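Local coordinates for protein serpin B3 (Homo sapiens, PDB 4ZK3) that belongs to the serpin family, probably inhibits papain-like cysteine proteases, and is associated with the psoriasis-linked Pso p27, at residues Ala229-Ile234 / Gln273-Thr278; Gln255-Lys260 / Met267-Leu272; Leu89-Lys94 / Asn376-Ile381. All blocks are in the same frame, centred on the assembly; numbering follows the deposited sequence.

Contact 1: residues Ala229-Ile234 / Gln273-Thr278; sequences AKVLEI and QNMRET
M275, the residue that reaches across to V231 and E233, shares with Q273 the two amino hydrogens of R276 NH1. This nitrogen donates to M275 O at 2.7 Å and to Q273 O at 2.8 Å, the second bond almost straight at 174°. Both carbonyl oxygens lie close to the guanidinium plane, although NH1 itself stands above each carbonyl plane, so the long arginine is a brace for the turn that leads into strand 276-294. T278 adds a bond of its own, from OG1 back to R276 O at 2.7 Å.

From this braced backbone the methionine runs out to the other strand. A bend at its last torsion (chi3 -50°) brings the terminal CE over the root of E233, 4.0 Å from E233 CB, while SD lies 4.4 Å from V231 CG1. Methionine suits the place because it is slender and flexible enough to cross to a strand whose nearest CA, that of V231, is 8.3 Å from M275 CA. V231 and E233, two apart on a strand, expose the same face to it. E233 shows only its aliphatic base here: CG lies anti to the backbone N (chi1 176°), and the chain continues extended to a buried carboxylate that is met by S242 OG at OE2 and H220 ND1 at OE1. These bonds probably offset much of the cost of burying the acid.

No hydrogen bond joins the segments. Strand 229-235 is instead held between strands 206-224 and 241-248 in sheet B of the serpin fold, with L224, I244 and L246 around V231, and M275 packs onto H220 of strand 206-224 just where the chain leaves helix 263-269 for strand 276-294.

Contact 2: residues Gln255-Lys260 / Met267-Leu272; sequences QKLEEK and MEWTSL
K260 and W269 mark the nearest approach of the two backbones, yet their CA atoms are still 11.7 Å apart, with the last turn of helix 254-260 on one side and the end of helix 263-269, which T270 leaves, on the other. Such a gap is spanned by W269, whose indole is long enough to do most of the reaching alone. Its CG sits anti to the carbonyl carbon (chi1 -63°), and the six-membered ring is thereby carried out toward the first helix.

Two atoms there meet it, both obliquely to the ring. L257 CD1 lies 4.5 Å from W269 CZ3, and K260 O is 4.3 Å from W269 CH2. Leucine suits its place as a branched, buried side chain: with CG anti to the backbone N (chi1 -175°), one methyl is offered to the indole. K260 contributes its backbone oxygen, while its side chain, starting toward the indole, turns its amine off into the exposed surroundings, as fits a lysine at the last turn of a helix. V227 touches L257, K260 and W269 alike.

Polar groups bond within their own segment or to third parties. K260 N donates to K256 O at 3.0 Å in the helix, and S271 OG meets E268 O at 3.2 Å just past the other helix. K256 NZ reaches D226 O and Q228 OE1, and E258 forms a salt bridge with R386.

With no hydrogen bond or charge pair between the segments, the contact rests on loose van der Waals touches of a large aromatic ring, forces with little directional demand; the mutual placing of the two short helices probably depends in good part on what both share, V227 above all, and on the strands they pack against, A229 touching L257 and L224 touching W269.

Contact 3: residues Leu89-Lys94 / Asn376-Ile381; sequences LTEFNK and NKTNSI
A hydroxyl, rather than carbon alone, faces the rim of the F92 ring: S380 OG lies near the ring plane at its edge, 3.6 Å from F92 CZ, and S380 CB approaches the same carbon, F92 CZ, obliquely at 3.6 Å. Ring edges carry slightly positive hydrogens, so an oxygen is an agreeable neighbour there, though no conventional hydrogen bond links the segments. T378 OG1 also sits at this edge and is paired with S380 OG at 2.9 Å, either being a possible donor, but an over-close atom in the model makes the place of T378 OG1 less sure.

Threonine gives this corner two different surfaces. Its chi1 of 64° tucks OG1 in against the backbone, which turns CG2 to E91. The glutamate bends at chi2 (-89°), and the two side chains run alongside each other in opposite senses; the methyl lies along the whole bent chain, about equally near E91 CG and E91 OE1, each 4.0 Å from T378 CG2, in an exposed position. F92, the first residue beyond helix 81-91, is buried against I103 of strand 99-110 and Q375, a place suited to a flat apolar group.

Farther out, K94 NZ and K377 NZ stand 5.8 Å apart, but D240 receives both, one lysine on each carboxylate oxygen. The shared anion probably offsets their like charges and ties the two segments together indirectly.

On the second segment, N379 adopts a left-handed backbone conformation, which asparagine tolerates better than most residues, and N379 and S380 both face Q375. That is a G1 beta bulge, here closing the hairpin of strands 369-375 and 380-387 in the serpin fold, with the end of helix 81-91 packed against its turn.

In the fold
Contacts 1 and 2 are buried neighbours, their centres about 12 Å apart, and helix 263-269 leads directly into strand 276-294. They touch where N274 ND2 probably bonds E268 O, at 2.8 Å, and where M275 packs on backbone oxygens of W269 and T270. Contact 3, its centre roughly 21 Å from that of contact 1, is only partly buried. Contacts 1 and 3 nevertheless reach the same sheet B, where strands 241-248 and 369-375 join 229-235 to 380-387. Chemistry follows place: a methionine laid on valine and the aliphatic base of a glutamate, an indole bridging contact 2, hydroxyls and bridged lysines in contact 3. S242 bonds both E233 in contact 1 and N376 in contact 3.

Contact 1: residues Ala229-Ile234 / Gln273-Thr278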
loop_
_atom_site.group_PDB
_atom_site.type_symbol
_atom_site.label_atom_id
_atom_site.label_comp_id
_atom_site.label_asym_id
_atom_site.label_seq_id
_atom_site.Cartn_x
_atom_site.Cartn_y
_atom_site.Cartn_z
ATOM N N ALA A 229 -11.743 -8.559 -19.904
ATOM C CA ALA A 229 -11.965 -8.366 -18.470
ATOM C C ALA A 229 -13.090 -7.399 -18.270
ATOM O O ALA A 229 -13.541 -6.733 -19.217
ATOM C CB ALA A 229 -10.706 -7.818 -17.814
ATOM N N LYS A 230 -13.551 -7.327 -17.034
ATOM C CA LYS A 230 -14.482 -6.311 -16.620
ATOM C C LYS A 230 -13.938 -5.507 -15.439
ATOM O O LYS A 230 -13.029 -5.974 -14.694
ATOM C CB LYS A 230 -15.796 -6.934 -16.246
ATOM C CG LYS A 230 -16.512 -7.611 -17.410
ATOM C CD LYS A 230 -17.684 -8.405 -16.860
ATOM C CE LYS A 230 -18.447 -9.145 -17.946
ATOM N NZ LYS A 230 -19.530 -9.979 -17.334
ATOM N N VAL A 231 -14.471 -4.306 -15.307
ATOM C CA VAL A 231 -14.112 -3.351 -14.221
ATOM C C VAL A 231 -15.322 -2.855 -13.480
ATOM O O VAL A 231 -16.289 -2.447 -14.094
ATOM C CB VAL A 231 -13.350 -2.113 -14.762
ATOM C CG1 VAL A 231 -12.871 -1.246 -13.620
ATOM C CG2 VAL A 231 -12.137 -2.562 -15.483
ATOM N N LEU A 232 -15.259 -2.852 -12.148
ATOM C CA LEU A 232 -16.316 -2.333 -11.332
ATOM C C LEU A 232 -15.819 -1.380 -10.249
ATOM O O LEU A 232 -14.804 -1.652 -9.600
ATOM C CB LEU A 232 -17.085 -3.488 -10.671
ATOM C CG LEU A 232 -18.433 -3.182 -10.056
ATOM C CD1 LEU A 232 -19.462 -2.961 -11.149
ATOM C CD2 LEU A 232 -18.903 -4.348 -9.241
ATOM N N GLU A 233 -16.562 -0.286 -10.020
ATOM C CA GLU A 233 -16.319 0.603 -8.882
ATOM C C GLU A 233 -17.385 0.348 -7.829
ATOM O O GLU A 233 -18.566 0.416 -8.100
ATOM C CB GLU A 233 -16.308 2.100 -9.282
ATOM C CG GLU A 233 -16.148 3.051 -8.117
ATOM C CD GLU A 233 -16.767 4.399 -8.302
ATOM O OE1 GLU A 233 -17.802 4.518 -8.992
ATOM O OE2 GLU A 233 -16.243 5.338 -7.673
ATOM N N ILE A 234 -16.933 0.085 -6.611
ATOM C CA ILE A 234 -17.809 -0.163 -5.484
ATOM C C ILE A 234 -17.531 0.967 -4.500
ATOM O O ILE A 234 -16.534 0.920 -3.804
ATOM C CB ILE A 234 -17.551 -1.531 -4.807
ATOM C CG1 ILE A 234 -17.458 -2.652 -5.831
ATOM C CG2 ILE A 234 -18.650 -1.832 -3.805
ATOM C CD1 ILE A 234 -17.081 -4.032 -5.324
ATOM N N GLN A 273 -15.113 8.868 -16.149
ATOM C CA GLN A 273 -15.189 9.224 -17.544
ATOM C C GLN A 273 -15.457 8.022 -18.471
ATOM O O GLN A 273 -16.225 8.125 -19.413
ATOM C CB GLN A 273 -13.859 9.910 -17.875
ATOM C CG GLN A 273 -13.560 10.231 -19.321
ATOM C CD GLN A 273 -14.602 11.125 -19.923
ATOM O OE1 GLN A 273 -15.202 10.769 -20.932
ATOM N NE2 GLN A 273 -14.816 12.296 -19.323
ATOM N N ASN A 274 -14.837 6.873 -18.214
ATOM C CA ASN A 274 -14.931 5.720 -19.132
ATOM C C ASN A 274 -15.646 4.503 -18.590
ATOM O O ASN A 274 -15.458 3.396 -19.073
ATOM C CB ASN A 274 -13.530 5.288 -19.537
ATOM C CG ASN A 274 -12.774 6.405 -20.187
ATOM O OD1 ASN A 274 -13.394 7.327 -20.723
ATOM N ND2 ASN A 274 -11.433 6.330 -20.169
ATOM N N MET A 275 -16.470 4.728 -17.607
ATOM C CA MET A 275 -17.377 3.730 -17.110
ATOM C C MET A 275 -18.807 4.297 -17.136
ATOM O O MET A 275 -19.017 5.491 -17.337
ATOM C CB MET A 275 -16.957 3.380 -15.693
ATOM C CG MET A 275 -15.482 3.066 -15.533
ATOM S SD MET A 275 -15.026 2.573 -13.844
ATOM C CE MET A 275 -15.745 3.841 -12.844
ATOM N N ARG A 276 -19.791 3.429 -16.918
ATOM C CA ARG A 276 -21.181 3.812 -17.042
ATOM C C ARG A 276 -21.965 3.188 -15.912
ATOM O O ARG A 276 -21.730 2.035 -15.563
ATOM C CB ARG A 276 -21.756 3.298 -18.396
ATOM C CG ARG A 276 -20.903 3.612 -19.625
ATOM C CD ARG A 276 -21.047 5.095 -19.893
ATOM N NE ARG A 276 -20.259 5.630 -20.993
ATOM C CZ ARG A 276 -19.167 6.377 -20.887
ATOM N NH1 ARG A 276 -18.614 6.643 -19.707
ATOM N NH2 ARG A 276 -18.585 6.832 -21.996
ATOM N N GLU A 277 -22.946 3.914 -15.395
ATOM C CA GLU A 277 -23.880 3.350 -14.427
ATOM C C GLU A 277 -24.620 2.236 -15.131
ATOM O O GLU A 277 -24.964 2.397 -16.275
ATOM C CB GLU A 277 -24.835 4.418 -13.906
ATOM C CG GLU A 277 -24.202 5.297 -12.840
ATOM C CD GLU A 277 -23.900 4.530 -11.547
ATOM O OE1 GLU A 277 -23.155 5.082 -10.710
ATOM O OE2 GLU A 277 -24.388 3.377 -11.365
ATOM N N THR A 278 -24.744 1.083 -14.475
ATOM C CA THR A 278 -25.159 -0.197 -15.071
ATOM C C THR A 278 -25.613 -1.087 -13.903
ATOM O O THR A 278 -24.966 -1.070 -12.811
ATOM C CB THR A 278 -23.949 -0.927 -15.735
ATOM O OG1 THR A 278 -23.197 -0.038 -16.571
ATOM C CG2 THR A 278 -24.390 -2.167 -16.529
#

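Contact 2: residues Gln255-Lys260 / Met267-Leu272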
loop_
_atom_site.group_PDB
_atom_site.type_symbol
_atom_site.label_atom_id
_atom_site.label_comp_id
_atom_site.label_asym_id
_atom_site.label_seq_id
_atom_site.Cartn_x
_atom_site.Cartn_y
_atom_site.Cartn_z
ATOM N N GLN A 255 -3.373 -13.918 -15.858
ATOM C CA GLN A 255 -1.977 -13.716 -16.274
ATOM C C GLN A 255 -1.854 -12.704 -17.401
ATOM O O GLN A 255 -0.945 -11.878 -17.375
ATOM C CB GLN A 255 -1.284 -15.042 -16.643
ATOM C CG GLN A 255 0.103 -15.205 -16.022
ATOM C CD GLN A 255 1.083 -15.921 -16.946
ATOM O OE1 GLN A 255 1.553 -17.003 -16.635
ATOM N NE2 GLN A 255 1.396 -15.306 -18.084
ATOM N N LYS A 256 -2.779 -12.702 -18.347
ATOM C CA LYS A 256 -2.717 -11.703 -19.415
ATOM C C LYS A 256 -3.007 -10.304 -18.876
ATOM O O LYS A 256 -2.278 -9.347 -19.194
ATOM C CB LYS A 256 -3.717 -11.978 -20.547
ATOM C CG LYS A 256 -3.504 -11.076 -21.783
ATOM C CD LYS A 256 -4.761 -10.929 -22.633
ATOM C CE LYS A 256 -4.522 -10.059 -23.862
ATOM N NZ LYS A 256 -5.590 -10.174 -24.907
ATOM N N LEU A 257 -4.082 -10.186 -18.088
ATOM C CA LEU A 257 -4.467 -8.903 -17.513
ATOM C C LEU A 257 -3.294 -8.319 -16.758
ATOM O O LEU A 257 -3.008 -7.129 -16.888
ATOM C CB LEU A 257 -5.665 -9.078 -16.600
ATOM C CG LEU A 257 -6.314 -7.848 -15.969
ATOM C CD1 LEU A 257 -6.816 -6.900 -17.045
ATOM C CD2 LEU A 257 -7.459 -8.286 -15.050
ATOM N N GLU A 258 -2.573 -9.155 -16.017
ATOM C CA GLU A 258 -1.411 -8.661 -15.280
ATOM C C GLU A 258 -0.307 -8.115 -16.203
ATOM O O GLU A 258 0.391 -7.187 -15.829
ATOM C CB GLU A 258 -0.854 -9.709 -14.325
ATOM C CG GLU A 258 -1.798 -10.064 -13.174
ATOM C CD GLU A 258 -1.318 -11.274 -12.387
ATOM O OE1 GLU A 258 -1.044 -12.327 -13.015
ATOM O OE2 GLU A 258 -1.218 -11.196 -11.158
ATOM N N GLU A 259 -0.152 -8.701 -17.385
ATOM C CA GLU A 259 0.871 -8.263 -18.337
ATOM C C GLU A 259 0.502 -6.933 -18.959
ATOM O O GLU A 259 1.338 -6.066 -19.157
ATOM C CB GLU A 259 1.072 -9.331 -19.425
ATOM C CG GLU A 259 1.789 -10.592 -18.925
ATOM C CD GLU A 259 1.601 -11.811 -19.847
ATOM O OE1 GLU A 259 0.902 -11.712 -20.897
ATOM O OE2 GLU A 259 2.147 -12.888 -19.510
ATOM N N LYS A 260 -0.764 -6.753 -19.247
ATOM C CA LYS A 260 -1.223 -5.577 -19.949
ATOM C C LYS A 260 -1.561 -4.355 -19.068
ATOM O O LYS A 260 -1.665 -3.232 -19.564
ATOM C CB LYS A 260 -2.466 -5.962 -20.748
ATOM C CG LYS A 260 -2.360 -7.321 -21.429
ATOM C CD LYS A 260 -2.512 -7.225 -22.935
ATOM C CE LYS A 260 -1.259 -6.633 -23.569
ATOM N NZ LYS A 260 -1.415 -6.534 -25.040
ATOM N N MET A 267 -5.339 3.986 -15.531
ATOM C CA MET A 267 -5.923 5.312 -15.452
ATOM C C MET A 267 -7.008 5.491 -16.474
ATOM O O MET A 267 -8.025 6.094 -16.191
ATOM C CB MET A 267 -4.851 6.396 -15.556
ATOM C CG MET A 267 -3.921 6.358 -14.339
ATOM S SD MET A 267 -2.639 7.618 -14.310
ATOM C CE MET A 267 -1.328 6.832 -13.351
ATOM N N GLU A 268 -6.833 4.894 -17.636
ATOM C CA GLU A 268 -7.841 5.016 -18.672
ATOM C C GLU A 268 -9.099 4.234 -18.295
ATOM O O GLU A 268 -10.200 4.782 -18.200
ATOM C CB GLU A 268 -7.261 4.495 -19.976
ATOM C CG GLU A 268 -7.936 5.056 -21.207
ATOM C CD GLU A 268 -7.633 4.241 -22.436
ATOM O OE1 GLU A 268 -6.442 3.889 -22.621
ATOM O OE2 GLU A 268 -8.592 3.935 -23.193
ATOM N N TRP A 269 -8.896 2.945 -18.040
ATOM C CA TRP A 269 -9.962 1.979 -17.862
ATOM C C TRP A 269 -10.829 2.202 -16.621
ATOM O O TRP A 269 -12.006 1.788 -16.596
ATOM C CB TRP A 269 -9.373 0.566 -17.775
ATOM C CG TRP A 269 -8.669 0.123 -19.043
ATOM C CD1 TRP A 269 -8.832 0.654 -20.295
ATOM C CD2 TRP A 269 -7.744 -0.949 -19.187
ATOM N NE1 TRP A 269 -8.041 -0.008 -21.195
ATOM C CE2 TRP A 269 -7.376 -1.009 -20.549
ATOM C CE3 TRP A 269 -7.187 -1.875 -18.302
ATOM C CZ2 TRP A 269 -6.488 -1.963 -21.046
ATOM C CZ3 TRP A 269 -6.281 -2.811 -18.792
ATOM C CH2 TRP A 269 -5.952 -2.857 -20.151
ATOM N N THR A 270 -10.235 2.800 -15.581
ATOM C CA THR A 270 -10.886 2.848 -14.276
ATOM C C THR A 270 -11.304 4.254 -13.942
ATOM O O THR A 270 -11.653 4.528 -12.801
ATOM C CB THR A 270 -10.006 2.312 -13.135
ATOM O OG1 THR A 270 -8.953 3.253 -12.876
ATOM C CG2 THR A 270 -9.446 0.924 -13.466
ATOM N N SER A 271 -11.318 5.162 -14.911
ATOM C CA SER A 271 -11.849 6.467 -14.597
ATOM C C SER A 271 -13.373 6.441 -14.804
ATOM O O SER A 271 -13.883 5.755 -15.701
ATOM C CB SER A 271 -11.239 7.555 -15.479
ATOM O OG SER A 271 -11.618 7.267 -16.802
ATOM N N LEU A 272 -14.075 7.222 -13.990
ATOM C CA LEU A 272 -15.503 7.538 -14.167
ATOM C C LEU A 272 -15.853 7.918 -15.607
ATOM O O LEU A 272 -16.763 7.364 -16.207
ATOM C CB LEU A 272 -15.887 8.697 -13.218
ATOM C CG LEU A 272 -16.540 8.301 -11.889
ATOM C CD1 LEU A 272 -16.109 6.922 -11.424
ATOM C CD2 LEU A 272 -16.322 9.361 -10.802
#

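Contact 3: residues Leu89-Lys94 / Asn376-Ile381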
loop_
_atom_site.group_PDB
_atom_site.type_symbol
_atom_site.label_atom_id
_atom_site.label_comp_id
_atom_site.label_asym_id
_atom_site.label_seq_id
_atom_site.Cartn_x
_atom_site.Cartn_y
_atom_site.Cartn_z
ATOM N N LEU A 89 -0.650 13.928 2.218
ATOM C CA LEU A 89 -0.781 13.404 3.588
ATOM C C LEU A 89 -1.980 14.014 4.336
ATOM O O LEU A 89 -2.732 13.293 5.003
ATOM C CB LEU A 89 0.544 13.568 4.387
ATOM C CG LEU A 89 1.727 12.703 3.902
ATOM C CD1 LEU A 89 2.957 13.025 4.708
ATOM C CD2 LEU A 89 1.439 11.207 4.037
ATOM N N THR A 90 -2.169 15.334 4.183
ATOM C CA THR A 90 -3.274 16.086 4.802
ATOM C C THR A 90 -4.627 15.479 4.422
ATOM O O THR A 90 -5.495 15.305 5.270
ATOM C CB THR A 90 -3.306 17.563 4.329
ATOM O OG1 THR A 90 -1.989 18.081 4.252
ATOM C CG2 THR A 90 -4.100 18.441 5.298
ATOM N N GLU A 91 -4.786 15.165 3.140
ATOM C CA GLU A 91 -6.044 14.615 2.597
ATOM C C GLU A 91 -6.350 13.225 3.108
ATOM O O GLU A 91 -7.477 12.820 3.272
ATOM C CB GLU A 91 -5.936 14.540 1.092
ATOM C CG GLU A 91 -5.662 15.874 0.418
ATOM C CD GLU A 91 -6.929 16.602 0.074
ATOM O OE1 GLU A 91 -6.949 17.225 -1.011
ATOM O OE2 GLU A 91 -7.902 16.517 0.874
ATOM N N PHE A 92 -5.300 12.505 3.416
ATOM C CA PHE A 92 -5.422 11.156 3.869
ATOM C C PHE A 92 -5.659 11.072 5.369
ATOM O O PHE A 92 -5.393 10.001 5.969
ATOM C CB PHE A 92 -4.126 10.391 3.519
ATOM C CG PHE A 92 -3.828 10.285 2.053
ATOM C CD1 PHE A 92 -4.762 10.587 1.091
ATOM C CD2 PHE A 92 -2.586 9.846 1.658
ATOM C CE1 PHE A 92 -4.462 10.460 -0.259
ATOM C CE2 PHE A 92 -2.253 9.730 0.312
ATOM C CZ PHE A 92 -3.203 10.014 -0.658
ATOM N N ASN A 93 -6.016 12.174 6.037
ATOM C CA ASN A 93 -6.330 12.067 7.490
ATOM C C ASN A 93 -7.692 12.697 7.585
ATOM O O ASN A 93 -7.794 13.930 7.595
ATOM C CB ASN A 93 -5.361 12.808 8.430
ATOM C CG ASN A 93 -4.073 12.066 8.663
ATOM O OD1 ASN A 93 -3.029 12.432 8.113
ATOM N ND2 ASN A 93 -4.125 11.041 9.461
ATOM N N LYS A 94 -8.725 11.862 7.516
ATOM C CA LYS A 94 -10.103 12.323 7.565
ATOM C C LYS A 94 -10.994 11.186 8.041
ATOM O O LYS A 94 -10.814 10.011 7.652
ATOM C CB LYS A 94 -10.536 12.818 6.191
ATOM C CG LYS A 94 -11.945 13.403 6.209
ATOM C CD LYS A 94 -12.367 13.947 4.852
ATOM C CE LYS A 94 -13.640 14.762 4.999
ATOM N NZ LYS A 94 -14.423 14.645 3.729
ATOM N N ASN A 376 -10.815 9.149 -3.993
ATOM C CA ASN A 376 -11.307 9.615 -5.320
ATOM C C ASN A 376 -10.890 11.065 -5.744
ATOM O O ASN A 376 -10.509 11.290 -6.873
ATOM C CB ASN A 376 -12.830 9.443 -5.395
ATOM C CG ASN A 376 -13.264 7.980 -5.388
ATOM O OD1 ASN A 376 -12.636 7.110 -5.975
ATOM N ND2 ASN A 376 -14.358 7.735 -4.787
ATOM N N LYS A 377 -10.897 11.999 -4.810
ATOM C CA LYS A 377 -10.558 13.410 -5.114
ATOM C C LYS A 377 -9.114 13.581 -5.531
ATOM O O LYS A 377 -8.819 14.337 -6.440
ATOM C CB LYS A 377 -10.856 14.287 -3.897
ATOM C CG LYS A 377 -12.304 14.776 -3.932
ATOM C CD LYS A 377 -13.131 14.616 -2.650
ATOM C CE LYS A 377 -14.437 13.867 -2.947
ATOM N NZ LYS A 377 -15.464 14.211 -1.942
ATOM N N THR A 378 -8.204 12.877 -4.855
ATOM C CA THR A 378 -6.790 12.935 -5.188
ATOM C C THR A 378 -6.394 11.934 -6.180
ATOM O O THR A 378 -5.247 11.919 -6.603
ATOM C CB THR A 378 -5.931 12.701 -3.961
ATOM O OG1 THR A 378 -6.132 11.367 -3.460
ATOM C CG2 THR A 378 -6.304 13.708 -2.887
ATOM N N ASN A 379 -7.306 11.030 -6.512
ATOM C CA ASN A 379 -6.967 9.913 -7.396
ATOM C C ASN A 379 -5.754 8.984 -6.984
ATOM O O ASN A 379 -4.921 8.525 -7.817
ATOM C CB ASN A 379 -6.784 10.473 -8.792
ATOM C CG ASN A 379 -7.156 9.467 -9.852
ATOM O OD1 ASN A 379 -8.204 8.821 -9.803
ATOM N ND2 ASN A 379 -6.294 9.336 -10.833
ATOM N N SER A 380 -5.638 8.749 -5.701
ATOM C CA SER A 380 -4.501 8.043 -5.144
ATOM C C SER A 380 -4.873 6.612 -4.797
ATOM O O SER A 380 -5.903 6.375 -4.150
ATOM C CB SER A 380 -4.035 8.746 -3.886
ATOM O OG SER A 380 -3.641 10.038 -4.256
ATOM N N ILE A 381 -4.029 5.670 -5.184
ATOM C CA ILE A 381 -4.274 4.265 -4.845
ATOM C C ILE A 381 -3.550 3.996 -3.552
ATOM O O ILE A 381 -2.305 4.024 -3.490
ATOM C CB ILE A 381 -3.887 3.350 -5.995
ATOM C CG1 ILE A 381 -4.714 3.760 -7.258
ATOM C CG2 ILE A 381 -4.198 1.897 -5.608
ATOM C CD1 ILE A 381 -4.382 2.891 -8.474
#